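Long-range contacts in F1 capsule-anchoring protein (Yersinia pestis, PDB 2XET), which takes part in assembly of the F1 capsular antigen as the C-terminal domain of the Caf1A usher: residues Gly1-Leu6 and Ser76-Leu81; Leu6-Ser11 and Ser38-Thr43; Phe18-Thr23 and Val53-Asp58; Pro46-Ile51 and Asn66-Glu71. All coordinates share one frame; numbering follows the deposited sequence.

Strand 2-10 starts the chain and is shared by two contacts. Its first half pairs with the start of strand 79-87 in interaction 1, which closes a loop across most of the domain and encloses the other three. Its second half pairs with residues 38-43 in interaction 2; Leu6 belongs to both. Interaction 3 joins strand 21-24 to the end of strand 48-54, and along the chain it crosses interactions 2 and 4. Interaction 4 closes the hairpin of strands 48-54 and 62-68, after interaction 2 has closed. Interactions 3 and 4 lie on opposite sides of the domain centre. Leu6, Leu8, Val22, Ile51, Val53 and Val67 bring interactions 2, 3 and 4 together in the core.

Interaction 1. Residues Gly1-Leu6 and Ser76-Leu81; sequences GGRLFL and SGAYRL. With SO4 (sulfate ion), chain D; SO4 (sulfate ion), chain C.
The Arg3 guanidinium meets Gly77 O at its edge, and the Phe5 ring has Tyr79 O at its own. This is the parallel pair of strands 2-10 and 79-87 in the β-sandwich of the transthyretin clan. In-plane on Arg3, NH1 donates to Gly77 O (2.9 Å). NH1 also bonds Ile75 O, while NE and NH2 hold a sulfate ion, probably from the crystallisation liquor, that the amino group of Gly1 binds as well. Ala78 CB approaches the Phe5 ring obliquely, 3.9 Å from CE2. Arg80 also comes in obliquely, with NH1 3.5 Å from Phe5 CB; ring and guanidinium planes are 53° apart. A bend at chi2 (75°) turns the Arg80 chain this way, and its NH1 and NH2 grip a second such sulfate.

Leu4, Phe5 and Leu6 pair with Tyr79, Arg80 and Leu81. Phe5 N bonds Tyr79 O (2.8 Å) and Leu81 N bonds Phe5 O (2.8 Å). The bond from Tyr79 N to Arg3 O is weak. Phe5 and Arg80 share one face. Leu4, Leu6, Tyr79 and Leu81 lie on the other, which faces the core. There Leu4 and Leu81 cross at about a right angle, with Leu4 CD1 3.6 Å from Leu81 CD1.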
loop_
_atom_site.group_PDB
_atom_site.type_symbol
_atom_site.label_atom_id
_atom_site.label_comp_id
_atom_site.label_asym_id
_atom_site.label_seq_id
_atom_site.Cartn_x
_atom_site.Cartn_y
_atom_site.Cartn_z
ATOM N N GLY A 1 -7.612 12.350 9.290
ATOM C CA GLY A 1 -6.331 11.682 8.915
ATOM C C GLY A 1 -5.973 11.859 7.452
ATOM O O GLY A 1 -6.617 12.623 6.731
ATOM N N GLY A 2 -4.933 11.150 7.023
ATOM C CA GLY A 2 -4.454 11.227 5.651
ATOM C C GLY A 2 -5.156 10.267 4.713
ATOM O O GLY A 2 -5.359 9.108 5.045
ATOM N N ARG A 3 -5.497 10.759 3.524
ATOM C CA ARG A 3 -6.072 9.909 2.499
ATOM C C ARG A 3 -5.259 10.018 1.220
ATOM O O ARG A 3 -4.765 11.109 0.852
ATOM C CB ARG A 3 -7.559 10.228 2.279
ATOM C CG ARG A 3 -7.842 11.572 1.675
ATOM C CD ARG A 3 -9.261 12.112 1.969
ATOM N NE ARG A 3 -9.419 12.573 3.357
ATOM C CZ ARG A 3 -9.034 13.762 3.845
ATOM N NH1 ARG A 3 -8.408 14.679 3.097
ATOM N NH2 ARG A 3 -9.251 14.046 5.127
ATOM N N LEU A 4 -5.114 8.885 0.541
ATOM C CA LEU A 4 -4.279 8.842 -0.653
ATOM C C LEU A 4 -4.594 7.691 -1.579
ATOM O O LEU A 4 -5.080 6.644 -1.135
ATOM C CB LEU A 4 -2.801 8.774 -0.254
ATOM C CG LEU A 4 -2.242 7.367 -0.027
ATOM C CD1 LEU A 4 -0.743 7.402 -0.294
ATOM C CD2 LEU A 4 -2.562 6.965 1.377
ATOM N N PHE A 5 -4.294 7.919 -2.858
ATOM C CA PHE A 5 -4.210 6.893 -3.886
ATOM C C PHE A 5 -2.741 6.470 -3.881
ATOM O O PHE A 5 -1.845 7.332 -4.057
ATOM C CB PHE A 5 -4.533 7.475 -5.266
ATOM C CG PHE A 5 -5.976 7.909 -5.424
ATOM C CD1 PHE A 5 -6.939 7.014 -5.896
ATOM C CD2 PHE A 5 -6.361 9.208 -5.101
ATOM C CE1 PHE A 5 -8.272 7.416 -6.034
ATOM C CE2 PHE A 5 -7.695 9.611 -5.227
ATOM C CZ PHE A 5 -8.645 8.711 -5.694
ATOM N N LEU A 6 -2.496 5.176 -3.692
ATOM C CA LEU A 6 -1.126 4.658 -3.676
ATOM C C LEU A 6 -0.861 3.680 -4.817
ATOM O O LEU A 6 -1.511 2.631 -4.909
ATOM C CB LEU A 6 -0.855 3.967 -2.330
ATOM C CG LEU A 6 0.560 3.456 -2.086
ATOM C CD1 LEU A 6 1.553 4.620 -2.050
ATOM C CD2 LEU A 6 0.585 2.659 -0.782
ATOM N N SER A 76 -8.892 18.647 2.330
ATOM C CA SER A 76 -9.994 17.711 2.028
ATOM C C SER A 76 -9.709 16.747 0.885
ATOM O O SER A 76 -10.477 15.799 0.683
ATOM C CB SER A 76 -11.285 18.480 1.698
ATOM O OG SER A 76 -11.128 19.204 0.484
ATOM N N GLY A 77 -8.630 17.004 0.136
ATOM C CA GLY A 77 -8.274 16.219 -1.046
ATOM C C GLY A 77 -7.497 14.946 -0.764
ATOM O O GLY A 77 -7.448 14.474 0.373
ATOM N N ALA A 78 -6.890 14.398 -1.825
ATOM C CA ALA A 78 -6.214 13.108 -1.752
ATOM C C ALA A 78 -4.932 13.157 -2.587
ATOM O O ALA A 78 -4.940 13.617 -3.726
ATOM C CB ALA A 78 -7.135 12.003 -2.243
ATOM N N TYR A 79 -3.836 12.715 -1.990
ATOM C CA TYR A 79 -2.561 12.626 -2.708
ATOM C C TYR A 79 -2.558 11.469 -3.697
ATOM O O TYR A 79 -3.246 10.470 -3.497
ATOM C CB TYR A 79 -1.450 12.417 -1.695
ATOM C CG TYR A 79 -1.192 13.653 -0.891
ATOM C CD1 TYR A 79 -0.535 14.741 -1.457
ATOM C CD2 TYR A 79 -1.636 13.757 0.433
ATOM C CE1 TYR A 79 -0.290 15.890 -0.718
ATOM C CE2 TYR A 79 -1.401 14.899 1.170
ATOM C CZ TYR A 79 -0.742 15.963 0.592
ATOM O OH TYR A 79 -0.517 17.123 1.291
ATOM N N ARG A 80 -1.749 11.607 -4.747
ATOM C CA ARG A 80 -1.524 10.574 -5.738
ATOM C C ARG A 80 -0.045 10.206 -5.562
ATOM O O ARG A 80 0.833 10.942 -6.047
ATOM C CB ARG A 80 -1.788 11.211 -7.103
ATOM C CG ARG A 80 -1.900 10.316 -8.276
ATOM C CD ARG A 80 -3.199 9.557 -8.362
ATOM N NE ARG A 80 -3.037 8.584 -9.419
ATOM C CZ ARG A 80 -3.789 7.510 -9.584
ATOM N NH1 ARG A 80 -4.801 7.257 -8.755
ATOM N NH2 ARG A 80 -3.516 6.687 -10.587
ATOM N N LEU A 81 0.224 9.137 -4.804
ATOM C CA LEU A 81 1.602 8.772 -4.469
ATOM C C LEU A 81 2.006 7.418 -5.050
ATOM O O LEU A 81 1.145 6.585 -5.373
ATOM C CB LEU A 81 1.766 8.733 -2.950
ATOM C CG LEU A 81 1.440 9.977 -2.105
ATOM C CD1 LEU A 81 1.961 9.805 -0.691
ATOM C CD2 LEU A 81 2.021 11.247 -2.726
HETATM S S SO4 D . -9.744 10.672 6.795
HETATM O O1 SO4 D . -10.483 10.799 5.529
HETATM O O2 SO4 D . -8.432 10.128 6.511
HETATM O O3 SO4 D . -9.644 12.009 7.383
HETATM O O4 SO4 D . -10.505 9.780 7.679
HETATM S S SO4 C . -6.014 3.770 -9.772
HETATM O O1 SO4 C . -6.595 4.845 -8.973
HETATM O O2 SO4 C . -4.789 4.191 -10.458
HETATM O O3 SO4 C . -5.716 2.625 -8.938
HETATM O O4 SO4 C . -6.973 3.393 -10.808
HETATM O O HOH W 1 -4.882 13.585 2.308
#

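Interaction 2. Residues Leu6-Ser11 and Ser38-Thr43; sequences LHLKRS and SGVYLT
Leu6 and Val40 form an antiparallel hydrogen-bonded pair. Leu6 N gives to Val40 O (2.8 Å), and Val40 N gives to Leu6 O (3.0 Å). The next pair, His7 with Gly39, is non-hydrogen-bonded, and here the CA atoms come closest, 4.4 Å apart. Gly39 CA makes a CA-H...O contact to Leu6 O. Further on, Leu8 N bonds Ser38 O (2.9 Å) and meets it nearly head-on, at a C=O...N angle of 170°.

One bond comes from a side chain. Ser38 OG donates to Leu8 O (2.7 Å), from a position tilted 32° out of the carbonyl plane. With chi1 at -165°, the Ser38 hydroxyl is swung opposite its own N and turned to the Leu8 carbonyl. Ser38 OG is also bonded by Val16 N.

Apolar contacts cover the inner face. Val40 CG1 packs on Leu6 CB (4.0 Å), and Leu8 CD1 lies near the same methyl. Leu6 CD2 only just reaches Leu42 CD1. On the outer face the edge of the His7 imidazole comes up to Ser38, with CD2 3.3 Å from Ser38 O.

Strand 39-45 is an outermost strand of the sheet within this chain, and strand 2-10 lies between it and strand 79-87. At Ser38 the hydroxyl, not the backbone N, serves the Leu8 carbonyl. Both backbone polar atoms of Leu8 are therefore satisfied by one buried serine, which also ties in the loop at Val16.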
loop_
_atom_site.group_PDB
_atom_site.type_symbol
_atom_site.label_atom_id
_atom_site.label_comp_id
_atom_site.label_asym_id
_atom_site.label_seq_id
_atom_site.Cartn_x
_atom_site.Cartn_y
_atom_site.Cartn_z
ATOM N N LEU A 6 -2.496 5.176 -3.692
ATOM C CA LEU A 6 -1.126 4.658 -3.676
ATOM C C LEU A 6 -0.861 3.680 -4.817
ATOM O O LEU A 6 -1.511 2.631 -4.909
ATOM C CB LEU A 6 -0.855 3.967 -2.330
ATOM C CG LEU A 6 0.560 3.456 -2.086
ATOM C CD1 LEU A 6 1.553 4.620 -2.050
ATOM C CD2 LEU A 6 0.585 2.659 -0.782
ATOM N N HIS A 7 0.053 4.055 -5.719
ATOM C CA HIS A 7 0.407 3.191 -6.829
ATOM C C HIS A 7 1.567 2.325 -6.405
ATOM O O HIS A 7 2.633 2.841 -6.080
ATOM C CB HIS A 7 0.811 4.014 -8.074
ATOM C CG HIS A 7 1.034 3.191 -9.302
ATOM N ND1 HIS A 7 1.822 3.625 -10.349
ATOM C CD2 HIS A 7 0.568 1.969 -9.662
ATOM C CE1 HIS A 7 1.842 2.702 -11.296
ATOM N NE2 HIS A 7 1.093 1.686 -10.904
ATOM N N LEU A 8 1.341 1.013 -6.379
ATOM C CA LEU A 8 2.350 0.061 -5.934
ATOM C C LEU A 8 2.976 -0.647 -7.116
ATOM O O LEU A 8 2.284 -0.981 -8.056
ATOM C CB LEU A 8 1.700 -0.980 -5.003
ATOM C CG LEU A 8 1.206 -0.465 -3.649
ATOM C CD1 LEU A 8 0.176 -1.455 -3.085
ATOM C CD2 LEU A 8 2.369 -0.256 -2.667
ATOM N N LYS A 9 4.284 -0.892 -7.061
ATOM C CA LYS A 9 4.934 -1.763 -8.048
ATOM C C LYS A 9 5.906 -2.648 -7.273
ATOM O O LYS A 9 6.541 -2.163 -6.327
ATOM C CB LYS A 9 5.661 -0.946 -9.126
ATOM C CG LYS A 9 6.177 -1.785 -10.302
ATOM C CD LYS A 9 6.684 -0.948 -11.477
ATOM C CE LYS A 9 7.691 0.108 -11.010
ATOM N NZ LYS A 9 8.422 0.791 -12.104
ATOM N N ARG A 10 6.000 -3.930 -7.650
ATOM C CA ARG A 10 6.913 -4.833 -6.968
ATOM C C ARG A 10 8.371 -4.443 -7.257
ATOM O O ARG A 10 8.661 -3.812 -8.287
ATOM C CB ARG A 10 6.681 -6.276 -7.431
ATOM C CG ARG A 10 5.347 -6.874 -6.930
ATOM C CD ARG A 10 4.876 -7.988 -7.874
ATOM N NE ARG A 10 5.902 -8.989 -8.170
ATOM C CZ ARG A 10 5.729 -10.308 -8.049
ATOM N NH1 ARG A 10 4.582 -10.808 -7.634
ATOM N NH2 ARG A 10 6.716 -11.133 -8.366
ATOM N N SER A 11 9.287 -4.862 -6.367
ATOM C CA SER A 11 10.724 -4.605 -6.563
ATOM C C SER A 11 11.306 -5.268 -7.845
ATOM O O SER A 11 12.368 -4.835 -8.357
ATOM C CB SER A 11 11.527 -4.980 -5.316
ATOM O OG SER A 11 11.154 -6.257 -4.833
ATOM N N SER A 38 -3.046 -1.621 -10.257
ATOM C CA SER A 38 -2.028 -1.815 -9.217
ATOM C C SER A 38 -1.979 -0.648 -8.230
ATOM O O SER A 38 -0.902 -0.242 -7.753
ATOM C CB SER A 38 -0.643 -2.073 -9.825
ATOM O OG SER A 38 0.236 -2.602 -8.840
ATOM N N GLY A 39 -3.170 -0.107 -7.935
ATOM C CA GLY A 39 -3.326 0.922 -6.914
ATOM C C GLY A 39 -4.302 0.556 -5.804
ATOM O O GLY A 39 -5.118 -0.370 -5.920
ATOM N N VAL A 40 -4.193 1.284 -4.706
ATOM C CA VAL A 40 -5.148 1.179 -3.611
ATOM C C VAL A 40 -5.464 2.567 -3.043
ATOM O O VAL A 40 -4.610 3.459 -3.055
ATOM C CB VAL A 40 -4.597 0.230 -2.511
ATOM C CG1 VAL A 40 -3.306 0.818 -1.874
ATOM C CG2 VAL A 40 -5.669 -0.050 -1.449
ATOM N N TYR A 41 -6.690 2.742 -2.560
ATOM C CA TYR A 41 -7.083 3.983 -1.900
ATOM C C TYR A 41 -7.211 3.688 -0.403
ATOM O O TYR A 41 -7.898 2.731 -0.012
ATOM C CB TYR A 41 -8.407 4.497 -2.475
ATOM C CG TYR A 41 -8.841 5.828 -1.893
ATOM C CD1 TYR A 41 -8.180 7.025 -2.249
ATOM C CD2 TYR A 41 -9.905 5.910 -0.968
ATOM C CE1 TYR A 41 -8.573 8.261 -1.728
ATOM C CE2 TYR A 41 -10.299 7.155 -0.426
ATOM C CZ TYR A 41 -9.618 8.326 -0.808
ATOM O OH TYR A 41 -10.008 9.542 -0.285
ATOM N N LEU A 42 -6.547 4.515 0.411
ATOM C CA LEU A 42 -6.452 4.315 1.862
ATOM C C LEU A 42 -6.794 5.635 2.571
ATOM O O LEU A 42 -6.481 6.725 2.057
ATOM C CB LEU A 42 -5.030 3.887 2.249
ATOM C CG LEU A 42 -4.484 2.582 1.641
ATOM C CD1 LEU A 42 -2.980 2.387 1.908
ATOM C CD2 LEU A 42 -5.285 1.346 2.152
ATOM N N THR A 43 -7.440 5.543 3.731
ATOM C CA THR A 43 -7.814 6.723 4.486
ATOM C C THR A 43 -7.490 6.493 5.974
ATOM O O THR A 43 -7.240 5.351 6.402
ATOM C CB THR A 43 -9.345 7.026 4.346
ATOM O OG1 THR A 43 -10.080 6.086 5.150
ATOM C CG2 THR A 43 -9.813 6.937 2.882
#

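Interaction 3. Residues Phe18-Thr23 and Val53-Asp58; sequences FGSIVT and VKWGRD
Trp55 packs against Ser20 where strand 48-54 ends and strand 21-24 begins. Its CG sits between the backbone N and the carbonyl carbon (chi1 52°), which brings one side of the indole to the serine. From the start of the side chain, CB is 3.6 Å from Ser20 OG. CG and CD2 pass the same oxygen at a slightly greater distance. CE3 comes nearest, 3.3 Å from Ser20 OG, and also meets Ser20 CB at 3.9 Å. The oxygen approaches the ring obliquely. The hydroxyl has its polar partner elsewhere, at Pro17 O. Beyond CE3 the six-membered ring reaches Arg10, whose NH1 packs on CZ2.

The backbones join next to this site. Ile21 and Lys54 are an antiparallel hydrogen-bonded pair: Ile21 N gives to Lys54 O (2.9 Å) and Lys54 N to Ile21 O (2.9 Å). Their side chains lie on the outer face and diverge. Val22 and Val53 form the following non-hydrogen-bonded pair on the inner face, with Val22 CG2 4.2 Å from Val53 CG2. Val53 CG1 rests on Ser20 CB (3.9 Å).

Val53 also touches Cys63 and Cys85, the two halves of the disulfide, and Trp55 touches Cys63. An antiparallel pair with valines turned inward, packed near the disulfide, is consistent with the β-sandwich of the transthyretin clan.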
loop_
_atom_site.group_PDB
_atom_site.type_symbol
_atom_site.label_atom_id
_atom_site.label_comp_id
_atom_site.label_asym_id
_atom_site.label_seq_id
_atom_site.Cartn_x
_atom_site.Cartn_y
_atom_site.Cartn_z
ATOM N N PHE A 18 -3.758 -7.838 -9.111
ATOM C CA PHE A 18 -5.148 -7.390 -8.943
ATOM C C PHE A 18 -5.801 -8.278 -7.872
ATOM O O PHE A 18 -5.869 -9.505 -8.018
ATOM C CB PHE A 18 -5.856 -7.528 -10.306
ATOM C CG PHE A 18 -7.319 -7.116 -10.313
ATOM C CD1 PHE A 18 -7.841 -6.257 -9.346
ATOM C CD2 PHE A 18 -8.159 -7.558 -11.342
ATOM C CE1 PHE A 18 -9.178 -5.864 -9.363
ATOM C CE2 PHE A 18 -9.518 -7.174 -11.395
ATOM C CZ PHE A 18 -10.041 -6.328 -10.405
ATOM N N GLY A 19 -6.233 -7.670 -6.770
ATOM C CA GLY A 19 -6.894 -8.429 -5.691
ATOM C C GLY A 19 -6.063 -8.674 -4.443
ATOM O O GLY A 19 -6.583 -9.193 -3.432
ATOM N N SER A 20 -4.769 -8.319 -4.504
ATOM C CA SER A 20 -3.913 -8.413 -3.323
ATOM C C SER A 20 -4.490 -7.620 -2.148
ATOM O O SER A 20 -5.049 -6.522 -2.316
ATOM C CB SER A 20 -2.500 -7.910 -3.626
ATOM O OG SER A 20 -1.923 -8.585 -4.730
ATOM N N ILE A 21 -4.311 -8.173 -0.959
ATOM C CA ILE A 21 -4.851 -7.538 0.236
ATOM C C ILE A 21 -3.792 -6.667 0.925
ATOM O O ILE A 21 -2.652 -7.106 1.145
ATOM C CB ILE A 21 -5.412 -8.579 1.200
ATOM C CG1 ILE A 21 -6.558 -9.403 0.530
ATOM C CG2 ILE A 21 -5.904 -7.898 2.475
ATOM C CD1 ILE A 21 -7.743 -8.586 0.082
ATOM N N VAL A 22 -4.182 -5.431 1.251
ATOM C CA VAL A 22 -3.280 -4.476 1.881
ATOM C C VAL A 22 -3.616 -4.419 3.350
ATOM O O VAL A 22 -4.790 -4.275 3.700
ATOM C CB VAL A 22 -3.419 -3.071 1.269
ATOM C CG1 VAL A 22 -2.471 -2.073 1.943
ATOM C CG2 VAL A 22 -3.163 -3.122 -0.229
ATOM N N THR A 23 -2.598 -4.584 4.204
ATOM C CA THR A 23 -2.768 -4.438 5.663
ATOM C C THR A 23 -1.721 -3.516 6.261
ATOM O O THR A 23 -0.656 -3.367 5.696
ATOM C CB THR A 23 -2.641 -5.788 6.401
ATOM O OG1 THR A 23 -1.407 -6.407 6.018
ATOM C CG2 THR A 23 -3.809 -6.689 6.045
ATOM N N VAL A 53 1.448 -6.186 1.692
ATOM C CA VAL A 53 0.594 -6.416 0.545
ATOM C C VAL A 53 0.749 -7.903 0.234
ATOM O O VAL A 53 1.875 -8.384 0.058
ATOM C CB VAL A 53 0.996 -5.495 -0.621
ATOM C CG1 VAL A 53 0.076 -5.698 -1.808
ATOM C CG2 VAL A 53 0.973 -4.024 -0.152
ATOM N N LYS A 54 -0.361 -8.642 0.214
ATOM C CA LYS A 54 -0.277 -10.109 0.222
ATOM C C LYS A 54 -1.250 -10.758 -0.772
ATOM O O LYS A 54 -2.412 -10.343 -0.842
ATOM C CB LYS A 54 -0.524 -10.635 1.643
ATOM C CG LYS A 54 -0.204 -12.130 1.854
ATOM C CD LYS A 54 -0.392 -12.520 3.315
ATOM C CE LYS A 54 -0.156 -14.014 3.533
ATOM N NZ LYS A 54 -0.427 -14.352 4.967
ATOM N N TRP A 55 -0.757 -11.735 -1.543
ATOM C CA TRP A 55 -1.598 -12.513 -2.475
ATOM C C TRP A 55 -1.387 -14.029 -2.345
ATOM O O TRP A 55 -1.932 -14.805 -3.125
ATOM C CB TRP A 55 -1.373 -12.073 -3.939
ATOM C CG TRP A 55 0.071 -12.077 -4.324
ATOM C CD1 TRP A 55 0.752 -13.083 -4.957
ATOM C CD2 TRP A 55 1.024 -11.019 -4.106
ATOM N NE1 TRP A 55 2.069 -12.738 -5.109
ATOM C CE2 TRP A 55 2.265 -11.469 -4.628
ATOM C CE3 TRP A 55 0.956 -9.739 -3.527
ATOM C CZ2 TRP A 55 3.441 -10.693 -4.554
ATOM C CZ3 TRP A 55 2.123 -8.953 -3.484
ATOM C CH2 TRP A 55 3.350 -9.446 -3.981
ATOM N N GLY A 56 -0.605 -14.438 -1.352
ATOM C CA GLY A 56 -0.425 -15.863 -1.047
ATOM C C GLY A 56 0.410 -16.091 0.194
ATOM O O GLY A 56 0.917 -15.154 0.809
ATOM N N ARG A 57 0.564 -17.364 0.553
ATOM C CA ARG A 57 1.233 -17.736 1.795
ATOM C C ARG A 57 2.702 -18.135 1.648
ATOM O O ARG A 57 3.398 -18.340 2.658
ATOM C CB ARG A 57 0.452 -18.858 2.501
ATOM C CG ARG A 57 0.403 -20.167 1.731
ATOM C CD ARG A 57 -0.532 -21.170 2.404
ATOM N NE ARG A 57 -1.891 -20.629 2.490
ATOM C CZ ARG A 57 -2.795 -20.669 1.510
ATOM N NH1 ARG A 57 -3.995 -20.135 1.707
ATOM N NH2 ARG A 57 -2.516 -21.238 0.336
ATOM N N ASP A 58 3.175 -18.248 0.409
ATOM C CA ASP A 58 4.534 -18.724 0.164
ATOM C C ASP A 58 5.529 -17.592 -0.080
ATOM O O ASP A 58 5.147 -16.425 -0.213
ATOM C CB ASP A 58 4.566 -19.658 -1.045
ATOM C CG ASP A 58 3.621 -20.819 -0.913
ATOM O OD1 ASP A 58 3.882 -21.709 -0.071
ATOM O OD2 ASP A 58 2.633 -20.839 -1.680
#

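Interaction 4. Residues Pro46-Ile51 and Asn66-Glu71; sequences PKKSKI and NVVLPE
Lys50 and Asn66 lie side by side on the outer face and point the same way. The lysine chain runs straight to CE, then bends at chi4 (-69°) to bring NZ back to Asn66 OD1 (2.8 Å). NZ arrives above the carbonyl plane of the amide. Lys50 CG lies 3.2 Å from the same oxygen. Lys48 and Val68 are also alongside and point the same way, with Lys48 NZ 3.6 Å from Val68 CG1. Lys47 reaches across at the open end of the hairpin instead. Its NZ bonds Leu69 O (2.8 Å) and meets it almost straight on, at a C=O...N angle of 169°.

The other face turns to the core. Ile51 and Val67 cross at a slant, with Ile51 CD1 3.9 Å from Val67 CG2. Leu4 and Leu6 of strand 2-10 lie against Val67.

Ser49 and Val67 are the antiparallel hydrogen-bonded pair within 46-51 and 66-71, bound in both directions, and Leu69 N adds a bond to Lys47 O (2.9 Å). A water links the two segments at this open end: it donates to Pro46 O and Val67 O and accepts from Ser49 OG.

Val67 O thus receives both Ser49 N and the water. Lys47 and Lys50 give to neutral oxygens here; the Glu71 carboxylate, with OE2 6.4 Å from Lys47 NZ, is not in contact but may still favour that ammonium at longer range.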
loop_
_atom_site.group_PDB
_atom_site.type_symbol
_atom_site.label_atom_id
_atom_site.label_comp_id
_atom_site.label_asym_id
_atom_site.label_seq_id
_atom_site.Cartn_x
_atom_site.Cartn_y
_atom_site.Cartn_z
ATOM N N PRO A 46 -1.750 7.921 9.455
ATOM C CA PRO A 46 -0.823 8.874 10.058
ATOM C C PRO A 46 0.220 9.322 9.031
ATOM O O PRO A 46 0.225 8.830 7.899
ATOM C CB PRO A 46 -0.168 8.048 11.164
ATOM C CG PRO A 46 -0.116 6.669 10.579
ATOM C CD PRO A 46 -1.436 6.539 9.861
ATOM N N LYS A 47 1.100 10.240 9.420
ATOM C CA LYS A 47 2.123 10.719 8.492
ATOM C C LYS A 47 3.021 9.600 7.930
ATOM O O LYS A 47 3.373 9.623 6.753
ATOM C CB LYS A 47 2.981 11.824 9.130
ATOM C CG LYS A 47 3.996 12.399 8.154
ATOM C CD LYS A 47 4.718 13.619 8.695
ATOM C CE LYS A 47 6.037 13.844 7.970
ATOM N NZ LYS A 47 5.981 13.620 6.479
ATOM N N LYS A 48 3.372 8.623 8.761
ATOM C CA LYS A 48 4.258 7.542 8.345
ATOM C C LYS A 48 3.658 6.204 8.734
ATOM O O LYS A 48 3.343 5.980 9.914
ATOM C CB LYS A 48 5.623 7.705 9.009
ATOM C CG LYS A 48 6.355 8.958 8.553
ATOM C CD LYS A 48 7.765 9.056 9.127
ATOM C CE LYS A 48 8.654 9.906 8.208
ATOM N NZ LYS A 48 7.949 11.144 7.727
ATOM N N SER A 49 3.502 5.336 7.738
ATOM C CA SER A 49 2.957 3.985 7.924
ATOM C C SER A 49 3.843 2.932 7.246
ATOM O O SER A 49 4.669 3.260 6.388
ATOM C CB SER A 49 1.547 3.887 7.334
ATOM O OG SER A 49 0.691 4.793 7.975
ATOM N N LYS A 50 3.644 1.675 7.639
ATOM C CA LYS A 50 4.268 0.538 6.969
ATOM C C LYS A 50 3.139 -0.427 6.634
ATOM O O LYS A 50 2.289 -0.709 7.486
ATOM C CB LYS A 50 5.292 -0.154 7.873
ATOM C CG LYS A 50 6.548 0.713 8.119
ATOM C CD LYS A 50 7.569 0.015 9.007
ATOM C CE LYS A 50 8.708 0.979 9.327
ATOM N NZ LYS A 50 9.517 1.255 8.109
ATOM N N ILE A 51 3.131 -0.904 5.395
ATOM C CA ILE A 51 2.091 -1.844 4.949
ATOM C C ILE A 51 2.638 -3.169 4.428
ATOM O O ILE A 51 3.803 -3.259 4.003
ATOM C CB ILE A 51 1.148 -1.200 3.879
ATOM C CG1 ILE A 51 1.936 -0.825 2.612
ATOM C CG2 ILE A 51 0.373 0.006 4.475
ATOM C CD1 ILE A 51 1.073 -0.338 1.425
ATOM N N ASN A 66 6.805 1.278 2.702
ATOM C CA ASN A 66 6.578 2.435 3.583
ATOM C C ASN A 66 5.658 3.450 2.899
ATOM O O ASN A 66 5.718 3.641 1.674
ATOM C CB ASN A 66 7.898 3.118 3.956
ATOM C CG ASN A 66 8.835 2.201 4.739
ATOM O OD1 ASN A 66 8.399 1.420 5.594
ATOM N ND2 ASN A 66 10.130 2.291 4.445
ATOM N N VAL A 67 4.786 4.070 3.681
ATOM C CA VAL A 67 3.835 5.062 3.158
ATOM C C VAL A 67 4.051 6.373 3.926
ATOM O O VAL A 67 3.667 6.490 5.094
ATOM C CB VAL A 67 2.355 4.584 3.281
ATOM C CG1 VAL A 67 1.404 5.562 2.579
ATOM C CG2 VAL A 67 2.171 3.183 2.658
ATOM N N VAL A 68 4.677 7.343 3.255
ATOM C CA VAL A 68 5.046 8.628 3.866
ATOM C C VAL A 68 4.249 9.736 3.181
ATOM O O VAL A 68 4.371 9.925 1.976
ATOM C CB VAL A 68 6.570 8.903 3.744
ATOM C CG1 VAL A 68 6.945 10.266 4.364
ATOM C CG2 VAL A 68 7.370 7.769 4.410
ATOM N N LEU A 69 3.397 10.410 3.948
ATOM C CA LEU A 69 2.555 11.482 3.441
ATOM C C LEU A 69 3.256 12.807 3.636
ATOM O O LEU A 69 4.003 12.974 4.615
ATOM C CB LEU A 69 1.232 11.542 4.213
ATOM C CG LEU A 69 0.334 10.302 4.134
ATOM C CD1 LEU A 69 -0.902 10.534 4.987
ATOM C CD2 LEU A 69 -0.042 9.989 2.703
ATOM N N PRO A 70 3.008 13.767 2.723
ATOM C CA PRO A 70 3.449 15.138 2.964
ATOM C C PRO A 70 2.891 15.697 4.288
ATOM O O PRO A 70 1.918 15.180 4.803
ATOM C CB PRO A 70 2.876 15.901 1.758
ATOM C CG PRO A 70 2.804 14.856 0.659
ATOM C CD PRO A 70 2.362 13.613 1.403
ATOM N N GLU A 71 3.535 16.732 4.832
ATOM C CA GLU A 71 3.208 17.245 6.178
ATOM C C GLU A 71 1.842 17.919 6.299
ATOM O O GLU A 71 1.246 17.907 7.372
ATOM C CB GLU A 71 4.288 18.232 6.649
ATOM C CG GLU A 71 4.593 19.357 5.658
ATOM C CD GLU A 71 5.724 20.295 6.113
ATOM O OE1 GLU A 71 5.959 21.319 5.433
ATOM O OE2 GLU A 71 6.376 20.017 7.138
HETATM O O HOH W 2 1.070 6.889 6.210
#